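Local atomic coordinates of N-alpha-acetyltransferase 35, NatC auxiliary subunit (Saccharomyces cerevisiae, PDB entry 6YGA), a protein that serves as the auxiliary subunit of the NatC N-terminal acetyltransferase, which acetylates the N-terminal methionine of the L-A virus Gag protein. Residues 354-367 with 388-400. Sequence-based numbering, arbitrary orientation.
Sequences VLGKFSYTQFYLLH and IQESSNMLLEWYQ. With EDO (1,2-ethanediol), chain C; EDO (1,2-ethanediol), chain D.
V354 touches L396 through CG2, which meets CD2 of that leucine, while its CG1 lies over one face of the F363 ring. The helix starting at Y360 crosses helix 388-400 at 80°, nearly perpendicular, with the axes 8.7 Å apart. Y360 turns its ring across L396, whose CD1 sits over the ring centre, 3.5 Å from the centroid, a clean CH-pi contact. A water donates to both Y360 O and S392 O, bridging the two backbones. T361 rests its CG2 near S392 OG, a hydroxyl that donates back to I388 O within its own helix. F363 meets the ring of Y399 obliquely, CE2 to CE2 at 3.5 Å. Y364 is a knob in the hole made by I388, S391, S392 and L395: with CG anti to the backbone N (chi1 163°), its ring lies against the helix, S391 CB over one face and L395 CD2 at the edge. H367 is gripped from two sides in its ring plane: ND1 donates to F363 O at 2.7 Å, and NE2 shares a short 2.5 Å hydrogen bond with Y399 OH. These two bonds fix the ring's rotation, and L395 CD2 packs over its face, 3.6 Å from the centroid. Y399 OH has a second partner in T322 OG1. Both segments fall within the part of the chain assigned by sequence to the NAA35-like TPR-repeat family: helix 319-328 packs against the F363, H367 and Y399 cluster, helix 433-456 brings W438 edge-to-face with Y364, and helix 406-429 lies against S391, M394 and W398.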
# COMPACT_ATOMS: atom_id res chain seq x y z
N VAL B 354 -26.45 3.46 6.04
CA VAL B 354 -25.83 2.65 5.01
C VAL B 354 -26.69 2.77 3.76
O VAL B 354 -27.86 2.36 3.76
CB VAL B 354 -25.69 1.18 5.45
CG1 VAL B 354 -25.11 0.34 4.33
CG2 VAL B 354 -24.81 1.10 6.69
N LEU B 355 -26.12 3.36 2.70
CA LEU B 355 -26.78 3.54 1.41
C LEU B 355 -28.07 4.34 1.52
O LEU B 355 -28.94 4.25 0.64
CB LEU B 355 -27.07 2.19 0.74
CG LEU B 355 -25.83 1.35 0.40
CD1 LEU B 355 -26.24 -0.02 -0.12
CD2 LEU B 355 -24.98 2.09 -0.61
N GLY B 356 -28.22 5.13 2.58
CA GLY B 356 -29.45 5.86 2.82
C GLY B 356 -30.67 5.00 3.09
O GLY B 356 -31.79 5.51 3.04
N LYS B 357 -30.48 3.72 3.37
CA LYS B 357 -31.58 2.79 3.56
C LYS B 357 -31.73 2.32 4.99
O LYS B 357 -32.84 2.29 5.53
CB LYS B 357 -31.41 1.57 2.63
CG LYS B 357 -31.35 1.92 1.15
CD LYS B 357 -31.11 0.67 0.30
CE LYS B 357 -31.12 0.98 -1.19
NZ LYS B 357 -30.08 1.98 -1.54
N PHE B 358 -30.63 1.93 5.64
CA PHE B 358 -30.65 1.38 6.98
C PHE B 358 -29.69 2.15 7.88
O PHE B 358 -28.74 2.79 7.41
CB PHE B 358 -30.26 -0.10 6.99
CG PHE B 358 -30.67 -0.85 5.77
CD1 PHE B 358 -31.93 -1.42 5.69
CD2 PHE B 358 -29.80 -1.00 4.70
CE1 PHE B 358 -32.31 -2.13 4.56
CE2 PHE B 358 -30.18 -1.70 3.58
CZ PHE B 358 -31.43 -2.27 3.51
N SER B 359 -29.94 2.07 9.18
CA SER B 359 -29.00 2.54 10.16
C SER B 359 -27.88 1.51 10.33
O SER B 359 -27.89 0.44 9.71
CB SER B 359 -29.71 2.83 11.48
OG SER B 359 -30.24 1.64 12.05
N TYR B 360 -26.89 1.83 11.17
CA TYR B 360 -25.77 0.91 11.32
C TYR B 360 -26.20 -0.39 11.99
O TYR B 360 -25.79 -1.48 11.57
CB TYR B 360 -24.64 1.57 12.12
CG TYR B 360 -23.98 2.75 11.43
CD1 TYR B 360 -24.28 3.08 10.12
CD2 TYR B 360 -23.05 3.54 12.10
CE1 TYR B 360 -23.69 4.16 9.49
CE2 TYR B 360 -22.45 4.62 11.48
CZ TYR B 360 -22.77 4.92 10.18
OH TYR B 360 -22.18 6.00 9.56
N THR B 361 -27.04 -0.29 13.03
CA THR B 361 -27.47 -1.50 13.73
C THR B 361 -28.46 -2.30 12.90
O THR B 361 -28.41 -3.54 12.89
CB THR B 361 -28.07 -1.13 15.09
OG1 THR B 361 -29.24 -0.32 14.91
CG2 THR B 361 -27.05 -0.38 15.93
N GLN B 362 -29.36 -1.62 12.18
CA GLN B 362 -30.26 -2.33 11.28
C GLN B 362 -29.49 -3.10 10.22
O GLN B 362 -29.82 -4.25 9.90
CB GLN B 362 -31.23 -1.36 10.62
CG GLN B 362 -32.29 -0.79 11.54
CD GLN B 362 -33.17 0.23 10.84
OE1 GLN B 362 -32.92 0.60 9.70
NE2 GLN B 362 -34.21 0.68 11.53
N PHE B 363 -28.44 -2.48 9.67
CA PHE B 363 -27.61 -3.14 8.67
C PHE B 363 -26.91 -4.36 9.25
O PHE B 363 -26.80 -5.40 8.59
CB PHE B 363 -26.60 -2.13 8.12
CG PHE B 363 -25.78 -2.65 6.97
CD1 PHE B 363 -26.37 -2.94 5.75
CD2 PHE B 363 -24.41 -2.81 7.11
CE1 PHE B 363 -25.61 -3.40 4.70
CE2 PHE B 363 -23.65 -3.26 6.06
CZ PHE B 363 -24.25 -3.55 4.85
N TYR B 364 -26.42 -4.25 10.49
CA TYR B 364 -25.76 -5.38 11.13
C TYR B 364 -26.74 -6.51 11.41
O TYR B 364 -26.44 -7.68 11.15
CB TYR B 364 -25.08 -4.93 12.42
CG TYR B 364 -24.71 -6.06 13.36
CD1 TYR B 364 -23.54 -6.79 13.17
CD2 TYR B 364 -25.52 -6.39 14.44
CE1 TYR B 364 -23.20 -7.82 14.02
CE2 TYR B 364 -25.19 -7.42 15.29
CZ TYR B 364 -24.03 -8.13 15.08
OH TYR B 364 -23.69 -9.16 15.93
N LEU B 365 -27.92 -6.18 11.94
CA LEU B 365 -28.90 -7.21 12.25
C LEU B 365 -29.39 -7.92 11.00
O LEU B 365 -29.81 -9.08 11.07
CB LEU B 365 -30.07 -6.59 13.02
CG LEU B 365 -29.74 -6.07 14.42
CD1 LEU B 365 -30.95 -5.39 15.02
CD2 LEU B 365 -29.25 -7.19 15.31
N LEU B 366 -29.34 -7.25 9.84
CA LEU B 366 -29.70 -7.92 8.59
C LEU B 366 -28.71 -9.03 8.26
O LEU B 366 -29.10 -10.09 7.78
CB LEU B 366 -29.76 -6.90 7.45
CG LEU B 366 -31.12 -6.26 7.18
CD1 LEU B 366 -30.97 -5.14 6.17
CD2 LEU B 366 -32.12 -7.30 6.70
N HIS B 367 -27.42 -8.80 8.52
CA HIS B 367 -26.43 -9.84 8.28
C HIS B 367 -26.68 -11.04 9.18
O HIS B 367 -26.63 -12.19 8.73
CB HIS B 367 -25.01 -9.30 8.50
CG HIS B 367 -24.56 -8.35 7.44
ND1 HIS B 367 -25.09 -7.08 7.30
CD2 HIS B 367 -23.63 -8.47 6.46
CE1 HIS B 367 -24.51 -6.47 6.29
NE2 HIS B 367 -23.62 -7.29 5.76
N ILE B 388 -24.13 -4.72 20.29
CA ILE B 388 -24.57 -4.59 18.91
C ILE B 388 -23.96 -3.34 18.28
O ILE B 388 -23.61 -3.34 17.09
CB ILE B 388 -26.11 -4.59 18.84
CG1 ILE B 388 -26.65 -5.95 19.29
CG2 ILE B 388 -26.59 -4.25 17.44
CD1 ILE B 388 -28.16 -5.99 19.42
N GLN B 389 -23.82 -2.27 19.06
CA GLN B 389 -23.20 -1.05 18.54
C GLN B 389 -21.75 -1.30 18.15
O GLN B 389 -21.30 -0.87 17.08
CB GLN B 389 -23.29 0.06 19.60
CG GLN B 389 -23.19 1.47 19.04
CD GLN B 389 -24.54 2.01 18.60
OE1 GLN B 389 -25.54 1.86 19.30
NE2 GLN B 389 -24.57 2.64 17.43
N GLU B 390 -21.00 -2.00 19.01
CA GLU B 390 -19.63 -2.35 18.70
C GLU B 390 -19.56 -3.31 17.51
O GLU B 390 -18.70 -3.17 16.64
CB GLU B 390 -18.96 -2.97 19.93
CG GLU B 390 -17.54 -3.50 19.70
CD GLU B 390 -16.47 -2.44 19.87
OE1 GLU B 390 -16.74 -1.26 19.56
OE2 GLU B 390 -15.36 -2.78 20.33
N SER B 391 -20.46 -4.29 17.47
CA SER B 391 -20.45 -5.24 16.35
C SER B 391 -20.77 -4.53 15.04
O SER B 391 -20.17 -4.84 14.00
CB SER B 391 -21.44 -6.37 16.61
OG SER B 391 -21.13 -7.05 17.81
N SER B 392 -21.69 -3.57 15.06
CA SER B 392 -22.05 -2.84 13.84
C SER B 392 -20.87 -2.02 13.33
O SER B 392 -20.62 -1.97 12.12
CB SER B 392 -23.25 -1.94 14.09
OG SER B 392 -24.34 -2.69 14.60
N ASN B 393 -20.15 -1.36 14.23
CA ASN B 393 -18.95 -0.63 13.83
C ASN B 393 -17.89 -1.58 13.29
O ASN B 393 -17.20 -1.25 12.32
CB ASN B 393 -18.41 0.18 15.01
CG ASN B 393 -19.35 1.30 15.43
OD1 ASN B 393 -20.08 1.85 14.61
ND2 ASN B 393 -19.32 1.66 16.71
N MSE B 394 -17.76 -2.75 13.89
CA MSE B 394 -16.79 -3.75 13.44
C MSE B 394 -17.10 -4.19 12.02
O MSE B 394 -16.20 -4.37 11.19
CB MSE B 394 -16.79 -4.96 14.38
CG MSE B 394 -15.52 -5.78 14.35
SE MSE B 394 -14.00 -4.76 15.01
CE MSE B 394 -12.77 -5.07 13.53
N LEU B 395 -18.40 -4.35 11.73
CA LEU B 395 -18.81 -4.79 10.41
C LEU B 395 -18.56 -3.71 9.36
O LEU B 395 -18.13 -4.01 8.24
CB LEU B 395 -20.29 -5.19 10.43
CG LEU B 395 -20.91 -5.64 9.11
CD1 LEU B 395 -20.20 -6.88 8.57
CD2 LEU B 395 -22.39 -5.91 9.29
N LEU B 396 -18.80 -2.44 9.72
CA LEU B 396 -18.53 -1.36 8.78
C LEU B 396 -17.04 -1.26 8.46
O LEU B 396 -16.67 -1.00 7.32
CB LEU B 396 -19.06 -0.04 9.34
CG LEU B 396 -20.57 0.09 9.47
CD1 LEU B 396 -20.95 1.53 9.78
CD2 LEU B 396 -21.27 -0.39 8.21
N GLU B 397 -16.18 -1.45 9.47
CA GLU B 397 -14.75 -1.46 9.20
C GLU B 397 -14.36 -2.62 8.30
O GLU B 397 -13.43 -2.50 7.50
CB GLU B 397 -13.96 -1.53 10.51
CG GLU B 397 -14.00 -0.24 11.32
CD GLU B 397 -13.32 -0.37 12.67
OE1 GLU B 397 -12.72 -1.43 12.94
OE2 GLU B 397 -13.37 0.60 13.45
N TRP B 398 -15.07 -3.75 8.40
CA TRP B 398 -14.81 -4.87 7.50
C TRP B 398 -15.10 -4.49 6.05
O TRP B 398 -14.33 -4.83 5.14
CB TRP B 398 -15.63 -6.09 7.92
CG TRP B 398 -15.45 -7.27 7.02
CD1 TRP B 398 -14.55 -8.28 7.16
CD2 TRP B 398 -16.20 -7.56 5.83
NE1 TRP B 398 -14.69 -9.19 6.13
CE2 TRP B 398 -15.69 -8.76 5.30
CE3 TRP B 398 -17.24 -6.92 5.16
CZ2 TRP B 398 -16.19 -9.34 4.13
CZ3 TRP B 398 -17.74 -7.49 4.00
CH2 TRP B 398 -17.21 -8.69 3.50
N TYR B 399 -16.20 -3.77 5.82
CA TYR B 399 -16.52 -3.33 4.46
C TYR B 399 -15.47 -2.35 3.94
O TYR B 399 -15.05 -2.43 2.78
CB TYR B 399 -17.91 -2.68 4.43
CG TYR B 399 -19.06 -3.65 4.30
CD1 TYR B 399 -19.51 -4.06 3.05
CD2 TYR B 399 -19.70 -4.15 5.42
CE1 TYR B 399 -20.56 -4.94 2.92
CE2 TYR B 399 -20.75 -5.04 5.30
CZ TYR B 399 -21.18 -5.43 4.05
OH TYR B 399 -22.22 -6.31 3.91
N GLN B 400 -15.06 -1.41 4.79
CA GLN B 400 -14.10 -0.39 4.37
C GLN B 400 -12.75 -1.02 4.02
O GLN B 400 -12.07 -0.56 3.10
CB GLN B 400 -13.94 0.66 5.46
CG GLN B 400 -13.02 1.81 5.10
CD GLN B 400 -13.29 3.07 5.91
OE1 GLN B 400 -14.42 3.30 6.35
NE2 GLN B 400 -12.26 3.88 6.11
C1 EDO C . -32.66 -6.88 10.51
O1 EDO C . -32.94 -5.54 10.08
C2 EDO C . -33.92 -7.54 11.05
O2 EDO C . -33.54 -8.71 11.79
C1 EDO D . -24.18 -12.15 5.85
O1 EDO D . -24.77 -13.19 6.64
C2 EDO D . -22.68 -12.11 6.07
O2 EDO D . -22.40 -11.85 7.46
O HOH W 1 -23.36 -2.28 10.50